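Local coordinates for protein 3-oxo-tetronate kinase (Salmonella typhimurium, PDB 3DQQ) that probably catalyses the ATP-dependent phosphorylation of 3-oxo-tetronate to 3-oxo-tetronate 4-phosphate, as a member of the four-carbon acid sugar kinase family, at residues Arg143-Pro146 / Ile147-Met150; Ile313-Thr316 / Ala317-Gln320. All coordinates share one frame; numbering follows the deposited sequence.

Contact 1 of 2, residues Arg143-Pro146 / Ile147-Met150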
loop_
_atom_site.group_PDB
_atom_site.type_symbol
_atom_site.label_atom_id
_atom_site.label_comp_id
_atom_site.label_asym_id
_atom_site.label_seq_id
_atom_site.Cartn_x
_atom_site.Cartn_y
_atom_site.Cartn_z
ATOM N N ARG A 143 7.379 15.313 -1.109
ATOM C CA ARG A 143 6.764 16.276 -0.234
ATOM C C ARG A 143 5.907 15.664 0.860
ATOM O O ARG A 143 5.772 16.243 1.932
ATOM C CB ARG A 143 5.935 17.165 -1.117
ATOM C CG ARG A 143 5.113 18.161 -0.437
ATOM C CD ARG A 143 4.148 18.690 -1.465
ATOM N NE ARG A 143 3.491 19.924 -1.034
ATOM C CZ ARG A 143 4.090 21.115 -0.792
ATOM N NH1 ARG A 143 5.425 21.301 -0.872
ATOM N NH2 ARG A 143 3.320 22.159 -0.449
ATOM N N HIS A 144 5.323 14.499 0.589
ATOM C CA HIS A 144 4.550 13.801 1.612
ATOM C C HIS A 144 5.150 12.451 1.975
ATOM O O HIS A 144 4.470 11.588 2.514
ATOM C CB HIS A 144 3.091 13.643 1.192
ATOM C CG HIS A 144 2.331 14.944 1.167
ATOM N ND1 HIS A 144 1.818 15.539 2.310
ATOM C CD2 HIS A 144 2.015 15.778 0.137
ATOM C CE1 HIS A 144 1.216 16.674 1.987
ATOM N NE2 HIS A 144 1.322 16.845 0.674
ATOM N N HIS A 145 6.442 12.278 1.724
ATOM C CA HIS A 145 7.152 11.080 2.171
ATOM C C HIS A 145 6.729 10.731 3.603
ATOM O O HIS A 145 6.673 11.599 4.474
ATOM C CB HIS A 145 8.660 11.272 2.086
ATOM C CG HIS A 145 9.428 9.996 2.120
ATOM N ND1 HIS A 145 9.689 9.320 3.290
ATOM C CD2 HIS A 145 10.012 9.280 1.129
ATOM C CE1 HIS A 145 10.380 8.228 3.014
ATOM N NE2 HIS A 145 10.596 8.183 1.710
ATOM N N PRO A 146 6.380 9.456 3.820
ATOM C CA PRO A 146 5.930 8.927 5.104
ATOM C C PRO A 146 6.871 9.182 6.265
ATOM O O PRO A 146 6.399 9.463 7.371
ATOM C CB PRO A 146 5.846 7.424 4.859
ATOM C CG PRO A 146 5.739 7.243 3.402
ATOM C CD PRO A 146 6.380 8.421 2.761
ATOM N N ILE A 147 8.179 9.047 6.049
ATOM C CA ILE A 147 9.157 9.133 7.165
ATOM C C ILE A 147 9.835 10.494 7.209
ATOM O O ILE A 147 9.952 11.111 8.279
ATOM C CB ILE A 147 10.253 8.026 7.083
ATOM C CG1 ILE A 147 9.617 6.632 7.157
ATOM C CG2 ILE A 147 11.277 8.200 8.187
ATOM C CD1 ILE A 147 9.128 6.129 5.787
ATOM N N ASN A 148 10.285 10.957 6.038
ATOM C CA ASN A 148 10.979 12.234 5.937
ATOM C C ASN A 148 10.444 13.099 4.805
ATOM O O ASN A 148 11.088 13.247 3.775
ATOM C CB ASN A 148 12.501 12.025 5.852
ATOM C CG ASN A 148 12.878 10.845 5.029
ATOM O OD1 ASN A 148 12.647 10.839 3.820
ATOM N ND2 ASN A 148 13.458 9.825 5.675
ATOM N N PRO A 149 9.274 13.720 5.041
ATOM C CA PRO A 149 8.652 14.582 4.033
ATOM C C PRO A 149 9.556 15.789 3.801
ATOM O O PRO A 149 10.038 16.383 4.750
ATOM C CB PRO A 149 7.330 15.024 4.704
ATOM C CG PRO A 149 7.594 14.909 6.201
ATOM C CD PRO A 149 8.513 13.716 6.319
ATOM N N MET A 150 9.757 16.156 2.542
ATOM C CA MET A 150 10.719 17.179 2.188
ATOM C C MET A 150 9.950 18.381 1.634
ATOM O O MET A 150 9.434 18.345 0.525
ATOM C CB MET A 150 11.700 16.620 1.166
ATOM C CG MET A 150 12.360 15.319 1.558
ATOM S SD MET A 150 13.464 15.240 3.041
ATOM C CE MET A 150 14.791 16.330 2.411
#
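The imidazole of His145 folds back onto the backbone of the residues that follow it. Its ND1 accepts two hydrogen bonds. One comes from Ile147 N at 3.2 Å, with a bent N-H...ND1 angle of 155°. The other comes from Asn148 N, which lies 3.3 Å from ND1 and is almost straight at 175°. Both donors are tilted out of the ring plane, Asn148 N more than Ile147 N. The torsion of His145 sets this up: CG is anti to the backbone N (chi1 -162°), which lays the ring beside its own carbonyl carbon and along the turn.

Packing groups lie on both faces of the ring. Pro146 CD sits over one face, toward the rim. The flat end of Asn148 lies over the opposite face, also toward the rim and nearly parallel to the ring. Ile147 CD1 reaches His145 CE1 at 3.7 Å and Pro146 CB at 3.6 Å.

Carbonyl oxygens take the remaining contacts. Pro149 CB lies against Arg143 O (3.4 Å). A CA-H...O contact joins the ends where the chain enters and leaves, with Arg143 CA facing Met150 O at 3.5 Å. The chain thus makes a hairpin-like reversal without strand pairing.

The His145 ring meets Tyr329 of the second subunit at a steep angle, and Pro146 packs on Leu322 of that subunit, so this loop forms part of the dimer interface. Arg143 NH1 bonds back to Ala138 O. The loop runs from strand 135-136 to helix 155-160 in the sugar-binding domain.

Contact 2 of 2, residues Ile313-Thr316 / Ala317-Gln320; sequences ISAT and ASTQ
Ala315 O takes two hydrogen bonds from the turn that follows it, one from Ser318 OG and one from Thr319 N. The backbone bond, Thr319 N to Ala315 O, is 3.0 Å long and fairly straight at 165°. The hydroxyl bond, Ser318 OG to Ala315 O, is also 3.0 Å. It comes in at the more bent C=O...donor angle, 133°. The Ser318 hydroxyl turns back to the carbonyl three residues earlier.

The buried side is closely packed, with helices of the same domain covering it. Thr319 directs its CB toward 313-316, and its CG2 methyl lies beside Thr316 O. Its OG1 is held by Thr332 O. The Thr316 side chain packs on Asn265 and Val268 of helix 262-271. Ala315 CB sits against Val338 and Phe342 of helix 336-351. Just before the turn, Ser314 OG accepts from Thr316 N at 3.1 Å. Its chi1 of 167° swings the hydroxyl forward along the chain to meet that N-H.

The other side is looser. Ala317 is exposed, and its CB comes no closer than 3.8 Å to Thr316 C. Gln320 is partly exposed. Its chain bends at CG, which lies 3.4 Å from Thr316 O, and its NE2 makes a weak hydrogen bond to Gln262 OE1 of the second subunit.

Ser314 and Thr316 form an ST turn at the end of strand 312-314. The chain then coils toward helix 321-325. Thr316 lies near Ser259 and Ala315 near Thr364, residues that probably bind ATP, so this strand-end turn borders the probable nucleotide site.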
loop_
_atom_site.group_PDB
_atom_site.type_symbol
_atom_site.label_atom_id
_atom_site.label_comp_id
_atom_site.label_asym_id
_atom_site.label_seq_id
_atom_site.Cartn_x
_atom_site.Cartn_y
_atom_site.Cartn_z
ATOM N N ILE A 313 8.939 -20.144 -5.280
ATOM C CA ILE A 313 8.037 -20.165 -4.143
ATOM C C ILE A 313 7.630 -18.722 -3.869
ATOM O O ILE A 313 8.452 -17.882 -3.471
ATOM C CB ILE A 313 8.684 -20.827 -2.959
ATOM C CG1 ILE A 313 8.803 -22.294 -3.294
ATOM C CG2 ILE A 313 7.880 -20.613 -1.653
ATOM C CD1 ILE A 313 9.603 -22.961 -2.316
ATOM N N SER A 314 6.358 -18.453 -4.126
ATOM C CA SER A 314 5.826 -17.129 -4.099
ATOM C C SER A 314 4.844 -16.981 -2.973
ATOM O O SER A 314 4.034 -17.856 -2.754
ATOM C CB SER A 314 5.107 -16.848 -5.405
ATOM O OG SER A 314 4.331 -15.665 -5.296
ATOM N N ALA A 315 4.917 -15.847 -2.288
ATOM C CA ALA A 315 4.016 -15.500 -1.221
ATOM C C ALA A 315 3.162 -14.313 -1.665
ATOM O O ALA A 315 2.461 -13.703 -0.870
ATOM C CB ALA A 315 4.797 -15.156 0.005
ATOM N N THR A 316 3.177 -14.004 -2.949
ATOM C CA THR A 316 2.529 -12.782 -3.396
ATOM C C THR A 316 0.984 -12.929 -3.505
ATOM O O THR A 316 0.258 -11.946 -3.359
ATOM C CB THR A 316 3.262 -12.126 -4.654
ATOM O OG1 THR A 316 2.637 -12.546 -5.855
ATOM C CG2 THR A 316 4.822 -12.409 -4.688
ATOM N N ALA A 317 0.491 -14.159 -3.661
ATOM C CA ALA A 317 -0.961 -14.493 -3.546
ATOM C C ALA A 317 -1.505 -14.261 -2.146
ATOM O O ALA A 317 -2.624 -13.715 -1.972
ATOM C CB ALA A 317 -1.214 -15.950 -3.920
ATOM N N SER A 318 -0.728 -14.724 -1.158
ATOM C CA SER A 318 -1.009 -14.513 0.285
ATOM C C SER A 318 -0.979 -13.007 0.676
ATOM O O SER A 318 -1.804 -12.534 1.473
ATOM C CB SER A 318 0.006 -15.308 1.149
ATOM O OG SER A 318 1.096 -14.499 1.622
ATOM N N THR A 319 0.000 -12.285 0.114
ATOM C CA THR A 319 0.104 -10.809 0.127
ATOM C C THR A 319 -1.173 -10.067 -0.352
ATOM O O THR A 319 -1.387 -8.895 -0.025
ATOM C CB THR A 319 1.337 -10.390 -0.737
ATOM O OG1 THR A 319 2.357 -9.903 0.125
ATOM C CG2 THR A 319 0.993 -9.339 -1.835
ATOM N N GLN A 320 -2.014 -10.765 -1.118
ATOM C CA GLN A 320 -3.249 -10.207 -1.684
ATOM C C GLN A 320 -4.557 -10.670 -0.965
ATOM O O GLN A 320 -5.646 -10.535 -1.512
ATOM C CB GLN A 320 -3.265 -10.557 -3.199
ATOM C CG GLN A 320 -2.238 -9.774 -4.052
ATOM C CD GLN A 320 -2.716 -8.345 -4.320
ATOM O OE1 GLN A 320 -2.572 -7.443 -3.483
ATOM N NE2 GLN A 320 -3.326 -8.147 -5.474
#

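Overall arrangement
Both contacts are local turns, but they lie in different domains: contact 1 in the sugar-binding range and contact 2 in the nucleotide-binding range. Their centres are 29 Å apart and their nearest atoms about 18 Å apart, and they share no helix or strand. Contact 1 is nearer the surface, with four of eight touching residues exposed. Contact 2 is more enclosed, with four of seven buried and one exposed. In contact 1 an imidazole nitrogen collects two backbone N-H groups, within a loop that packs on the second subunit. In contact 2 serine hydroxyls bond to the main chain just past a strand end covered by helices of its own domain. The second subunit reaches contact 2 at Gln320 alone.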